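Local coordinates for protein probable chitinase A (Chromobacterium violaceum, PDB 4TX8) that probably hydrolyses chitin as a family 18 endochitinase, with a small carbohydrate-binding module joined to its barrel domain, at residues P27-G32 / T69-G74; G111-F116 / A161-D166; Q165-Q170 / K175-S180. All blocks are in the same frame, centred on the assembly; numbering follows the deposited sequence.

Interaction 1. Residues P27-G32 / T69-G74; sequences PGWAEG and TLWTPG
Trp29 sets its CG anti to the backbone N (chi1 177°), whereas Trp71 sets its CG anti to the carbonyl carbon (chi1 -61°), and with these different first torsions the two indoles meet although their backbones stay apart, the CA atoms of Trp29 and Trp71 being 10.8 Å from each other. The pair belongs to the small module of carbohydrate-binding family 5/12, a three-stranded antiparallel sheet in which Trp71 sits on the outer strand 71-73 and Trp29 on the loop ahead of strand 34-35. The ring planes stand almost perpendicular, at 85°, and the five-membered rings have centroids 5.3 Å apart. The nearest atoms are Trp29 CD1 and Trp71 CZ2, 3.6 Å apart, with CZ2 lying at the edge of the Trp29 ring, near its plane. No direct hydrogen bond joins the segments. Around the pair, the ring of Tyr35 meets Trp71 edge-to-face and also lies against Trp29, while Val41 of strand 40-43 touches both indoles; Trp71 is buried in this cluster and Trp29 lies at its margin. Their two N-H groups come within 3.8 Å of each other, Trp29 NE1 to Trp71 NE1. A single water accepts from both, 2.8 Å from Trp29 NE1 and 2.9 Å from Trp71 NE1, and lies in the plane of each indole at its edge.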
ATOM      1  N   PRO A  27      27.431   8.770  16.136  1.00 43.27           N
ATOM      2  CA  PRO A  27      28.458   8.855  15.092  1.00 41.02           C
ATOM      3  C   PRO A  27      27.976   8.224  13.793  1.00 40.76           C
ATOM      4  O   PRO A  27      27.345   7.169  13.823  1.00 40.59           O
ATOM      5  CB  PRO A  27      29.632   8.068  15.685  1.00 38.24           C
ATOM      6  CG  PRO A  27      29.007   7.144  16.675  1.00 38.82           C
ATOM      7  CD  PRO A  27      27.844   7.899  17.251  1.00 42.60           C
ATOM      8  N   GLY A  28      28.263   8.871  12.669  1.00 39.11           N
ATOM      9  CA  GLY A  28      27.854   8.354  11.378  1.00 36.31           C
ATOM     10  C   GLY A  28      28.537   7.040  11.058  1.00 36.69           C
ATOM     11  O   GLY A  28      29.710   6.846  11.374  1.00 38.32           O
ATOM     12  N   TRP A  29      27.794   6.126  10.441  1.00 35.82           N
ATOM     13  CA  TRP A  29      28.361   4.861   9.991  1.00 32.24           C
ATOM     14  C   TRP A  29      29.450   5.135   8.958  1.00 34.78           C
ATOM     15  O   TRP A  29      29.278   5.983   8.085  1.00 35.74           O
ATOM     16  CB  TRP A  29      27.268   3.963   9.407  1.00 29.07           C
ATOM     17  CG  TRP A  29      27.775   2.673   8.853  1.00 29.31           C
ATOM     18  CD1 TRP A  29      27.928   1.496   9.526  1.00 28.46           C
ATOM     19  CD2 TRP A  29      28.196   2.424   7.507  1.00 29.52           C
ATOM     20  NE1 TRP A  29      28.419   0.530   8.682  1.00 29.35           N
ATOM     21  CE2 TRP A  29      28.592   1.075   7.436  1.00 29.44           C
ATOM     22  CE3 TRP A  29      28.275   3.212   6.354  1.00 30.23           C
ATOM     23  CZ2 TRP A  29      29.065   0.495   6.262  1.00 27.70           C
ATOM     24  CZ3 TRP A  29      28.742   2.636   5.189  1.00 30.07           C
ATOM     25  CH2 TRP A  29      29.129   1.289   5.151  1.00 27.26           C
ATOM     26  N   ALA A  30      30.570   4.429   9.062  1.00 34.14           N
ATOM     27  CA  ALA A  30      31.685   4.652   8.147  1.00 36.41           C
ATOM     28  C   ALA A  30      32.484   3.378   7.913  1.00 36.12           C
ATOM     29  O   ALA A  30      32.750   2.619   8.843  1.00 35.37           O
ATOM     30  CB  ALA A  30      32.593   5.755   8.680  1.00 30.60           C
ATOM     31  N   GLU A  31      32.864   3.145   6.662  1.00 34.29           N
ATOM     32  CA  GLU A  31      33.665   1.976   6.329  1.00 37.48           C
ATOM     33  C   GLU A  31      35.046   2.083   6.966  1.00 35.48           C
ATOM     34  O   GLU A  31      35.566   3.181   7.170  1.00 33.70           O
ATOM     35  CB  GLU A  31      33.775   1.806   4.812  1.00 37.84           C
ATOM     36  CG  GLU A  31      32.464   1.388   4.164  1.00 36.78           C
ATOM     37  CD  GLU A  31      32.645   0.795   2.783  1.00 38.16           C
ATOM     38  OE1 GLU A  31      31.838  -0.083   2.409  1.00 39.23           O
ATOM     39  OE2 GLU A  31      33.585   1.203   2.070  1.00 41.64           O
ATOM     40  N   GLY A  32      35.625   0.935   7.298  1.00 35.92           N
ATOM     41  CA  GLY A  32      36.920   0.894   7.949  1.00 35.86           C
ATOM     42  C   GLY A  32      36.809   0.935   9.461  1.00 37.47           C
ATOM     43  O   GLY A  32      37.815   0.862  10.163  1.00 40.75           O
ATOM     44  N   THR A  69      21.550  -8.421   8.847  1.00 23.97           N
ATOM     45  CA  THR A  69      22.257  -9.390   9.683  1.00 24.76           C
ATOM     46  C   THR A  69      23.294  -8.682  10.558  1.00 27.87           C
ATOM     47  O   THR A  69      23.812  -9.269  11.507  1.00 28.06           O
ATOM     48  CB  THR A  69      22.964 -10.489   8.857  1.00 26.47           C
ATOM     49  OG1 THR A  69      24.038  -9.915   8.101  1.00 24.42           O
ATOM     50  CG2 THR A  69      21.981 -11.186   7.921  1.00 29.12           C
ATOM     51  N   LEU A  70      23.590  -7.422  10.241  1.00 23.78           N
ATOM     52  CA  LEU A  70      24.584  -6.655  10.994  1.00 24.53           C
ATOM     53  C   LEU A  70      23.970  -5.535  11.821  1.00 26.18           C
ATOM     54  O   LEU A  70      24.485  -5.184  12.884  1.00 27.31           O
ATOM     55  CB  LEU A  70      25.633  -6.056  10.052  1.00 20.80           C
ATOM     56  CG  LEU A  70      26.676  -7.000   9.462  1.00 23.60           C
ATOM     57  CD1 LEU A  70      27.555  -6.238   8.483  1.00 25.20           C
ATOM     58  CD2 LEU A  70      27.515  -7.626  10.567  1.00 24.07           C
ATOM     59  N   TRP A  71      22.876  -4.968  11.322  1.00 24.13           N
ATOM     60  CA  TRP A  71      22.280  -3.788  11.936  1.00 24.54           C
ATOM     61  C   TRP A  71      20.772  -3.913  12.093  1.00 28.52           C
ATOM     62  O   TRP A  71      20.075  -4.337  11.169  1.00 29.16           O
ATOM     63  CB  TRP A  71      22.596  -2.538  11.108  1.00 23.73           C
ATOM     64  CG  TRP A  71      24.055  -2.249  10.982  1.00 26.00           C
ATOM     65  CD1 TRP A  71      24.874  -2.595   9.945  1.00 22.94           C
ATOM     66  CD2 TRP A  71      24.877  -1.558  11.928  1.00 24.82           C
ATOM     67  NE1 TRP A  71      26.154  -2.157  10.188  1.00 27.90           N
ATOM     68  CE2 TRP A  71      26.182  -1.519  11.399  1.00 24.74           C
ATOM     69  CE3 TRP A  71      24.634  -0.966  13.172  1.00 26.17           C
ATOM     70  CZ2 TRP A  71      27.240  -0.913  12.072  1.00 26.70           C
ATOM     71  CZ3 TRP A  71      25.684  -0.367  13.835  1.00 27.46           C
ATOM     72  CH2 TRP A  71      26.972  -0.345  13.285  1.00 27.45           C
ATOM     73  N   THR A  72      20.273  -3.536  13.263  1.00 26.24           N
ATOM     74  CA  THR A  72      18.836  -3.409  13.459  1.00 28.28           C
ATOM     75  C   THR A  72      18.489  -1.944  13.724  1.00 29.94           C
ATOM     76  O   THR A  72      19.192  -1.262  14.469  1.00 33.13           O
ATOM     77  CB  THR A  72      18.328  -4.299  14.615  1.00 32.74           C
ATOM     78  OG1 THR A  72      16.941  -4.032  14.854  1.00 39.35           O
ATOM     79  CG2 THR A  72      19.109  -4.042  15.887  1.00 35.32           C
ATOM     80  N   PRO A  73      17.415  -1.450  13.089  1.00 31.20           N
ATOM     81  CA  PRO A  73      16.972  -0.065  13.280  1.00 33.07           C
ATOM     82  C   PRO A  73      16.632   0.220  14.738  1.00 34.64           C
ATOM     83  O   PRO A  73      16.000  -0.613  15.382  1.00 36.80           O
ATOM     84  CB  PRO A  73      15.719   0.033  12.399  1.00 28.68           C
ATOM     85  CG  PRO A  73      15.873  -1.058  11.391  1.00 29.38           C
ATOM     86  CD  PRO A  73      16.574  -2.169  12.115  1.00 30.21           C
ATOM     87  N   GLY A  74      17.051   1.374  15.247  1.00 36.17           N
ATOM     88  CA  GLY A  74      16.754   1.748  16.617  1.00 35.49           C
ATOM     89  C   GLY A  74      17.992   2.093  17.421  1.00 35.87           C
ATOM     90  O   GLY A  74      19.116   1.913  16.953  1.00 35.41           O
TER
HETATM   91  O   HOH W   1      28.746  -2.287   8.925  1.00 27.38           O

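Interaction 2. Residues G111-F116 / A161-D166; sequences GYWHNF and AQFIQD
Trp113 and Phe163 meet in the buried aromatic layer between strand 108-114 and helix 160-171. Each side chain leaves its backbone with CG anti to N (chi1 175° for Trp113), and the two reach across from opposite sides. The six-membered ring of Trp113 and the phenyl ring are tilted by only 26°, but offset so that little of one ring lies over the other, with centroids 5.7 Å from each other. Contact is made through one corner of the phenyl: Phe163 CE1 lies 3.9 Å from Trp113 CH2 and 4.0 Å from Trp113 CZ3. In the TIM barrel of family 18 enzymes this is the space between the inner strands and the surrounding helices; on the same strand Tyr112 points into the barrel, where its OH bonds to Asp216. Trp113 is fixed at its polar end by a hydrogen bond from NE1 to Phe124 O, and the Phe124 ring meets it edge-to-face. Phe163 also packs on Leu153 and on Tyr210 of helix 193-210. Gln162, the residue before Phe163, gives a 2.8 Å hydrogen bond from NE2 to Asp166 OD1 one turn on; OD1 lies in the amide plane of Gln162, while NE2 stands above the carboxylate plane of Asp166.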
ATOM      1  N   GLY A 111       0.764   2.269   4.502  1.00 19.64           N
ATOM      2  CA  GLY A 111       1.922   1.421   4.280  1.00 17.43           C
ATOM      3  C   GLY A 111       1.681  -0.038   4.614  1.00 22.92           C
ATOM      4  O   GLY A 111       0.833  -0.363   5.450  1.00 22.57           O
ATOM      5  N   TYR A 112       2.432  -0.918   3.957  1.00 20.09           N
ATOM      6  CA  TYR A 112       2.321  -2.351   4.195  1.00 22.66           C
ATOM      7  C   TYR A 112       3.345  -2.829   5.217  1.00 25.53           C
ATOM      8  O   TYR A 112       4.530  -2.507   5.128  1.00 23.57           O
ATOM      9  CB  TYR A 112       2.487  -3.133   2.890  1.00 18.68           C
ATOM     10  CG  TYR A 112       1.314  -3.009   1.947  1.00 19.56           C
ATOM     11  CD1 TYR A 112       1.161  -1.888   1.138  1.00 20.48           C
ATOM     12  CD2 TYR A 112       0.349  -4.009   1.876  1.00 18.92           C
ATOM     13  CE1 TYR A 112       0.082  -1.768   0.278  1.00 23.21           C
ATOM     14  CE2 TYR A 112      -0.731  -3.902   1.016  1.00 19.73           C
ATOM     15  CZ  TYR A 112      -0.861  -2.778   0.224  1.00 22.95           C
ATOM     16  OH  TYR A 112      -1.934  -2.672  -0.627  1.00 22.36           O
ATOM     17  N   TRP A 113       2.865  -3.605   6.182  1.00 23.04           N
ATOM     18  CA  TRP A 113       3.690  -4.187   7.231  1.00 21.80           C
ATOM     19  C   TRP A 113       3.947  -5.663   6.906  1.00 22.71           C
ATOM     20  O   TRP A 113       3.002  -6.441   6.763  1.00 24.44           O
ATOM     21  CB  TRP A 113       2.987  -4.014   8.585  1.00 19.55           C
ATOM     22  CG  TRP A 113       3.638  -4.657   9.778  1.00 23.30           C
ATOM     23  CD1 TRP A 113       4.600  -4.115  10.580  1.00 24.62           C
ATOM     24  CD2 TRP A 113       3.332  -5.943  10.331  1.00 23.03           C
ATOM     25  NE1 TRP A 113       4.925  -4.993  11.590  1.00 24.97           N
ATOM     26  CE2 TRP A 113       4.161  -6.123  11.458  1.00 22.17           C
ATOM     27  CE3 TRP A 113       2.444  -6.964   9.977  1.00 27.46           C
ATOM     28  CZ2 TRP A 113       4.129  -7.282  12.232  1.00 23.77           C
ATOM     29  CZ3 TRP A 113       2.414  -8.119  10.749  1.00 31.54           C
ATOM     30  CH2 TRP A 113       3.252  -8.266  11.864  1.00 26.31           C
ATOM     31  N   HIS A 114       5.217  -6.039   6.762  1.00 24.68           N
ATOM     32  CA  HIS A 114       5.577  -7.412   6.385  1.00 24.68           C
ATOM     33  C   HIS A 114       5.246  -8.422   7.478  1.00 23.07           C
ATOM     34  O   HIS A 114       5.865  -8.411   8.542  1.00 24.44           O
ATOM     35  CB  HIS A 114       7.073  -7.535   6.067  1.00 20.67           C
ATOM     36  CG  HIS A 114       7.541  -6.685   4.927  1.00 24.02           C
ATOM     37  ND1 HIS A 114       8.834  -6.738   4.452  1.00 21.31           N
ATOM     38  CD2 HIS A 114       6.902  -5.760   4.171  1.00 27.61           C
ATOM     39  CE1 HIS A 114       8.970  -5.885   3.452  1.00 25.58           C
ATOM     40  NE2 HIS A 114       7.813  -5.279   3.262  1.00 23.98           N
ATOM     41  N   ASN A 115       4.295  -9.312   7.209  1.00 18.04           N
ATOM     42  CA  ASN A 115       4.051 -10.444   8.097  1.00 19.57           C
ATOM     43  C   ASN A 115       4.952 -11.608   7.684  1.00 23.48           C
ATOM     44  O   ASN A 115       4.512 -12.754   7.579  1.00 23.16           O
ATOM     45  CB  ASN A 115       2.575 -10.855   8.063  1.00 18.15           C
ATOM     46  CG  ASN A 115       2.249 -11.957   9.056  1.00 25.66           C
ATOM     47  OD1 ASN A 115       2.709 -11.940  10.197  1.00 24.64           O
ATOM     48  ND2 ASN A 115       1.473 -12.938   8.612  1.00 25.91           N
ATOM     49  N   PHE A 116       6.221 -11.291   7.437  1.00 25.65           N
ATOM     50  CA  PHE A 116       7.184 -12.262   6.931  1.00 26.82           C
ATOM     51  C   PHE A 116       8.591 -11.677   6.946  1.00 29.87           C
ATOM     52  O   PHE A 116       8.773 -10.484   7.195  1.00 23.47           O
ATOM     53  CB  PHE A 116       6.814 -12.708   5.509  1.00 24.44           C
ATOM     54  CG  PHE A 116       6.670 -11.573   4.524  1.00 24.08           C
ATOM     55  CD1 PHE A 116       5.449 -10.929   4.356  1.00 20.43           C
ATOM     56  CD2 PHE A 116       7.749 -11.160   3.757  1.00 24.46           C
ATOM     57  CE1 PHE A 116       5.310  -9.889   3.446  1.00 22.35           C
ATOM     58  CE2 PHE A 116       7.617 -10.119   2.847  1.00 23.45           C
ATOM     59  CZ  PHE A 116       6.397  -9.484   2.690  1.00 23.18           C
ATOM     60  N   ALA A 161      -1.461 -12.998  21.046  1.00 37.91           N
ATOM     61  CA  ALA A 161      -2.088 -12.174  22.075  1.00 41.32           C
ATOM     62  C   ALA A 161      -1.493 -10.768  22.095  1.00 42.38           C
ATOM     63  O   ALA A 161      -2.220  -9.777  22.189  1.00 44.46           O
ATOM     64  CB  ALA A 161      -1.947 -12.828  23.440  1.00 41.88           C
ATOM     65  N   GLN A 162      -0.168 -10.687  22.009  1.00 37.53           N
ATOM     66  CA  GLN A 162       0.515  -9.399  22.010  1.00 39.14           C
ATOM     67  C   GLN A 162       0.193  -8.614  20.743  1.00 38.54           C
ATOM     68  O   GLN A 162      -0.034  -7.405  20.791  1.00 39.68           O
ATOM     69  CB  GLN A 162       2.025  -9.590  22.145  1.00 41.04           C
ATOM     70  CG  GLN A 162       2.792  -8.282  22.216  1.00 45.60           C
ATOM     71  CD  GLN A 162       2.349  -7.420  23.380  1.00 47.16           C
ATOM     72  OE1 GLN A 162       2.345  -7.864  24.528  1.00 51.48           O
ATOM     73  NE2 GLN A 162       1.961  -6.182  23.090  1.00 43.71           N
ATOM     74  N   PHE A 163       0.174  -9.317  19.615  1.00 35.17           N
ATOM     75  CA  PHE A 163      -0.185  -8.736  18.326  1.00 31.64           C
ATOM     76  C   PHE A 163      -1.569  -8.096  18.374  1.00 34.76           C
ATOM     77  O   PHE A 163      -1.775  -6.995  17.860  1.00 32.68           O
ATOM     78  CB  PHE A 163      -0.132  -9.818  17.247  1.00 31.03           C
ATOM     79  CG  PHE A 163      -0.508  -9.343  15.871  1.00 29.29           C
ATOM     80  CD1 PHE A 163       0.311  -8.472  15.173  1.00 28.27           C
ATOM     81  CD2 PHE A 163      -1.663  -9.806  15.258  1.00 29.14           C
ATOM     82  CE1 PHE A 163      -0.025  -8.051  13.901  1.00 25.29           C
ATOM     83  CE2 PHE A 163      -2.007  -9.391  13.988  1.00 27.06           C
ATOM     84  CZ  PHE A 163      -1.185  -8.509  13.306  1.00 26.54           C
ATOM     85  N   ILE A 164      -2.512  -8.788  19.007  1.00 34.89           N
ATOM     86  CA  ILE A 164      -3.877  -8.295  19.138  1.00 33.87           C
ATOM     87  C   ILE A 164      -3.911  -7.039  20.010  1.00 35.79           C
ATOM     88  O   ILE A 164      -4.665  -6.102  19.739  1.00 35.72           O
ATOM     89  CB  ILE A 164      -4.805  -9.387  19.718  1.00 36.99           C
ATOM     90  CG1 ILE A 164      -5.079 -10.453  18.654  1.00 35.86           C
ATOM     91  CG2 ILE A 164      -6.115  -8.791  20.218  1.00 34.35           C
ATOM     92  CD1 ILE A 164      -5.830 -11.663  19.169  1.00 36.49           C
ATOM     93  N   GLN A 165      -3.077  -7.015  21.046  1.00 38.23           N
ATOM     94  CA  GLN A 165      -2.946  -5.830  21.887  1.00 40.11           C
ATOM     95  C   GLN A 165      -2.303  -4.680  21.119  1.00 37.58           C
ATOM     96  O   GLN A 165      -2.666  -3.518  21.304  1.00 36.43           O
ATOM     97  CB  GLN A 165      -2.130  -6.147  23.140  1.00 48.20           C
ATOM     98  CG  GLN A 165      -2.853  -7.036  24.136  1.00 63.63           C
ATOM     99  CD  GLN A 165      -2.004  -7.365  25.349  1.00 77.36           C
ATOM    100  OE1 GLN A 165      -0.779  -7.238  25.318  1.00 82.50           O
ATOM    101  NE2 GLN A 165      -2.653  -7.786  26.429  1.00 82.60           N
ATOM    102  N   ASP A 166      -1.348  -5.010  20.253  1.00 34.38           N
ATOM    103  CA  ASP A 166      -0.663  -4.002  19.450  1.00 33.77           C
ATOM    104  C   ASP A 166      -1.623  -3.339  18.467  1.00 31.84           C
ATOM    105  O   ASP A 166      -1.539  -2.136  18.220  1.00 32.59           O
ATOM    106  CB  ASP A 166       0.518  -4.620  18.700  1.00 32.07           C
ATOM    107  CG  ASP A 166       1.652  -5.020  19.626  1.00 38.67           C
ATOM    108  OD1 ASP A 166       1.630  -4.617  20.808  1.00 41.06           O
ATOM    109  OD2 ASP A 166       2.574  -5.730  19.167  1.00 38.95           O
TER

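Interaction 3. Residues Q165-Q170 / K175-S180; sequences QDIRAQ and KKVVLS
Ile167 and Gln170, one turn apart on helix 160-171, straddle Val177 of strand 176-182. The isoleucine and valine lie across each other at a slant, branch against branch: Ile167 CG2 sits 4.2 Å from Val177 CB, and Ile167 CG1 is equally far from Val177 CG1. The valine's other methyl, CG2, turns to the glutamine and meets Gln170 CB at 4.2 Å. Val177 thus faces Ile167 with CB and CG1 and Gln170 with CG2. Beyond CB the glutamine bends at chi2 (-73°), which folds its amide back beside the methylenes of Lys175. There OE1 of Gln170 lies 3.5 Å from Lys175 CD, an apolar flank rather than a polar partner. The amide's NE2 bonds to Leu126 O. Lys175 starts toward the helix, then kinks at chi2 (90°) and chi4 and carries its ammonium away to the carbonyl oxygens of Trp133 and Ala131. The backbones are joined directly by a hydrogen bond from Lys175 N to Gln170 O, 3.1 Å long with an N-H...O angle of 148°, which draws the start of the strand against the last turn of the helix. Lys175 CB also rests on that carbonyl, 3.3 Å from Gln170 O. The arrangement is the return half of a beta-alpha-beta crossover in the TIM barrel: the chain leaves strand 135-143, runs through helix 160-171 and re-enters the sheet at strand 176-182, parallel to the first. Lys176 and Val178 bond to Ile136 on that side, Ile136 also touches Gln170, and on the other side Val177 bonds to Asp213, just ahead of strand 214-218.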
ATOM      1  N   GLN A 165      -3.077  -7.015  21.046  1.00 38.23           N
ATOM      2  CA  GLN A 165      -2.946  -5.830  21.887  1.00 40.11           C
ATOM      3  C   GLN A 165      -2.303  -4.680  21.119  1.00 37.58           C
ATOM      4  O   GLN A 165      -2.666  -3.518  21.304  1.00 36.43           O
ATOM      5  CB  GLN A 165      -2.130  -6.147  23.140  1.00 48.20           C
ATOM      6  CG  GLN A 165      -2.853  -7.036  24.136  1.00 63.63           C
ATOM      7  CD  GLN A 165      -2.004  -7.365  25.349  1.00 77.36           C
ATOM      8  OE1 GLN A 165      -0.779  -7.238  25.318  1.00 82.50           O
ATOM      9  NE2 GLN A 165      -2.653  -7.786  26.429  1.00 82.60           N
ATOM     10  N   ASP A 166      -1.348  -5.010  20.253  1.00 34.38           N
ATOM     11  CA  ASP A 166      -0.663  -4.002  19.450  1.00 33.77           C
ATOM     12  C   ASP A 166      -1.623  -3.339  18.467  1.00 31.84           C
ATOM     13  O   ASP A 166      -1.539  -2.136  18.220  1.00 32.59           O
ATOM     14  CB  ASP A 166       0.518  -4.620  18.700  1.00 32.07           C
ATOM     15  CG  ASP A 166       1.652  -5.020  19.626  1.00 38.67           C
ATOM     16  OD1 ASP A 166       1.630  -4.617  20.808  1.00 41.06           O
ATOM     17  OD2 ASP A 166       2.574  -5.730  19.167  1.00 38.95           O
ATOM     18  N   ILE A 167      -2.532  -4.134  17.908  1.00 31.10           N
ATOM     19  CA  ILE A 167      -3.569  -3.618  17.023  1.00 30.88           C
ATOM     20  C   ILE A 167      -4.435  -2.593  17.754  1.00 34.88           C
ATOM     21  O   ILE A 167      -4.644  -1.485  17.259  1.00 33.22           O
ATOM     22  CB  ILE A 167      -4.461  -4.752  16.478  1.00 35.38           C
ATOM     23  CG1 ILE A 167      -3.658  -5.645  15.529  1.00 35.46           C
ATOM     24  CG2 ILE A 167      -5.688  -4.183  15.779  1.00 34.43           C
ATOM     25  CD1 ILE A 167      -4.469  -6.747  14.881  1.00 33.84           C
ATOM     26  N   ARG A 168      -4.925  -2.961  18.934  1.00 38.12           N
ATOM     27  CA  ARG A 168      -5.739  -2.053  19.739  1.00 39.28           C
ATOM     28  C   ARG A 168      -4.984  -0.765  20.065  1.00 36.94           C
ATOM     29  O   ARG A 168      -5.541   0.328  19.971  1.00 36.89           O
ATOM     30  CB  ARG A 168      -6.196  -2.735  21.032  1.00 46.75           C
ATOM     31  CG  ARG A 168      -7.194  -3.866  20.821  1.00 56.95           C
ATOM     32  CD  ARG A 168      -7.777  -4.367  22.140  1.00 66.63           C
ATOM     33  NE  ARG A 168      -6.743  -4.811  23.071  1.00 74.87           N
ATOM     34  CZ  ARG A 168      -6.559  -4.301  24.285  1.00 80.68           C
ATOM     35  NH1 ARG A 168      -5.590  -4.767  25.063  1.00 81.94           N
ATOM     36  NH2 ARG A 168      -7.347  -3.327  24.727  1.00 82.81           N
ATOM     37  N   ALA A 169      -3.713  -0.898  20.434  1.00 32.85           N
ATOM     38  CA  ALA A 169      -2.906   0.257  20.820  1.00 32.56           C
ATOM     39  C   ALA A 169      -2.706   1.216  19.652  1.00 32.05           C
ATOM     40  O   ALA A 169      -2.706   2.431  19.832  1.00 36.49           O
ATOM     41  CB  ALA A 169      -1.561  -0.195  21.368  1.00 32.64           C
ATOM     42  N   GLN A 170      -2.538   0.667  18.453  1.00 30.01           N
ATOM     43  CA  GLN A 170      -2.396   1.495  17.259  1.00 30.20           C
ATOM     44  C   GLN A 170      -3.726   2.154  16.901  1.00 33.57           C
ATOM     45  O   GLN A 170      -3.767   3.315  16.491  1.00 33.63           O
ATOM     46  CB  GLN A 170      -1.878   0.669  16.079  1.00 28.55           C
ATOM     47  CG  GLN A 170      -0.413   0.254  16.191  1.00 29.69           C
ATOM     48  CD  GLN A 170       0.556   1.403  15.965  1.00 32.98           C
ATOM     49  OE1 GLN A 170       0.152   2.551  15.774  1.00 31.38           O
ATOM     50  NE2 GLN A 170       1.847   1.095  15.978  1.00 34.22           N
ATOM     51  N   LYS A 175      -4.931   5.098  14.251  1.00 29.87           N
ATOM     52  CA  LYS A 175      -4.515   4.342  13.074  1.00 29.12           C
ATOM     53  C   LYS A 175      -5.529   3.263  12.711  1.00 29.26           C
ATOM     54  O   LYS A 175      -6.250   2.757  13.568  1.00 29.80           O
ATOM     55  CB  LYS A 175      -3.143   3.693  13.291  1.00 29.27           C
ATOM     56  CG  LYS A 175      -1.955   4.634  13.164  1.00 30.47           C
ATOM     57  CD  LYS A 175      -1.595   5.271  14.496  1.00 36.08           C
ATOM     58  CE  LYS A 175      -0.276   6.027  14.418  1.00 32.01           C
ATOM     59  NZ  LYS A 175      -0.337   7.180  13.471  1.00 30.05           N
ATOM     60  N   LYS A 176      -5.579   2.918  11.432  1.00 29.12           N
ATOM     61  CA  LYS A 176      -6.338   1.757  10.985  1.00 26.98           C
ATOM     62  C   LYS A 176      -5.378   0.600  10.742  1.00 26.80           C
ATOM     63  O   LYS A 176      -4.263   0.802  10.259  1.00 25.61           O
ATOM     64  CB  LYS A 176      -7.131   2.070   9.715  1.00 30.25           C
ATOM     65  CG  LYS A 176      -8.202   3.127   9.901  1.00 35.10           C
ATOM     66  CD  LYS A 176      -9.258   2.661  10.886  1.00 36.57           C
ATOM     67  CE  LYS A 176     -10.264   3.758  11.172  1.00 43.45           C
ATOM     68  NZ  LYS A 176     -11.227   3.363  12.237  1.00 48.45           N
ATOM     69  N   VAL A 177      -5.806  -0.607  11.096  1.00 24.28           N
ATOM     70  CA  VAL A 177      -5.014  -1.802  10.846  1.00 25.54           C
ATOM     71  C   VAL A 177      -5.842  -2.778  10.023  1.00 25.64           C
ATOM     72  O   VAL A 177      -6.830  -3.328  10.509  1.00 24.08           O
ATOM     73  CB  VAL A 177      -4.560  -2.478  12.151  1.00 25.08           C
ATOM     74  CG1 VAL A 177      -3.658  -3.666  11.844  1.00 22.00           C
ATOM     75  CG2 VAL A 177      -3.844  -1.477  13.052  1.00 22.88           C
ATOM     76  N   VAL A 178      -5.450  -2.983   8.772  1.00 23.31           N
ATOM     77  CA  VAL A 178      -6.260  -3.796   7.878  1.00 27.90           C
ATOM     78  C   VAL A 178      -5.468  -4.994   7.352  1.00 27.53           C
ATOM     79  O   VAL A 178      -4.239  -4.971   7.303  1.00 26.16           O
ATOM     80  CB  VAL A 178      -6.822  -2.939   6.705  1.00 37.78           C
ATOM     81  CG1 VAL A 178      -6.650  -1.455   7.004  1.00 38.55           C
ATOM     82  CG2 VAL A 178      -6.169  -3.289   5.385  1.00 37.78           C
ATOM     83  N   LEU A 179      -6.188  -6.050   6.988  1.00 25.84           N
ATOM     84  CA  LEU A 179      -5.577  -7.279   6.506  1.00 27.03           C
ATOM     85  C   LEU A 179      -5.574  -7.308   4.985  1.00 27.06           C
ATOM     86  O   LEU A 179      -6.623  -7.176   4.363  1.00 27.08           O
ATOM     87  CB  LEU A 179      -6.327  -8.493   7.058  1.00 25.94           C
ATOM     88  CG  LEU A 179      -5.797  -9.858   6.624  1.00 26.17           C
ATOM     89  CD1 LEU A 179      -4.348 -10.014   7.050  1.00 24.19           C
ATOM     90  CD2 LEU A 179      -6.655 -10.978   7.196  1.00 23.04           C
ATOM     91  N   SER A 180      -4.402  -7.480   4.382  1.00 25.59           N
ATOM     92  CA  SER A 180      -4.319  -7.494   2.927  1.00 25.24           C
ATOM     93  C   SER A 180      -4.399  -8.899   2.343  1.00 25.90           C
ATOM     94  O   SER A 180      -3.786  -9.841   2.850  1.00 25.47           O
ATOM     95  CB  SER A 180      -3.032  -6.825   2.445  1.00 25.65           C
ATOM     96  OG  SER A 180      -2.982  -6.814   1.028  1.00 21.12           O
TER

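In the fold
Interactions 2 and 3 are neighbours in the barrel, with centres 7 Å apart, and their helix segments overlap at Gln165 and Asp166: Phe163 packs helix 160-171 against strand 108-114, Ile167 and Gln170 pack it against strand 176-182. They touch on the barrel's inner side, Tyr112 CE2 to Ser180 OG at 3.7 Å, and the hydroxyls of both residues bond to Asp216. Asp216 lies in the stretch matching the family 18 DxxDxDxE signature, which includes the calcium ligands Asp218 and Glu220; the Trp113 side chain is about 12 Å from that of Asp218. Interaction 1 belongs to the separate carbohydrate-binding module, its centre 26 Å from interaction 2 and 30 Å from interaction 3. There the Trp71 side chain lies about 12 Å from a bound N-acetylglucosamine.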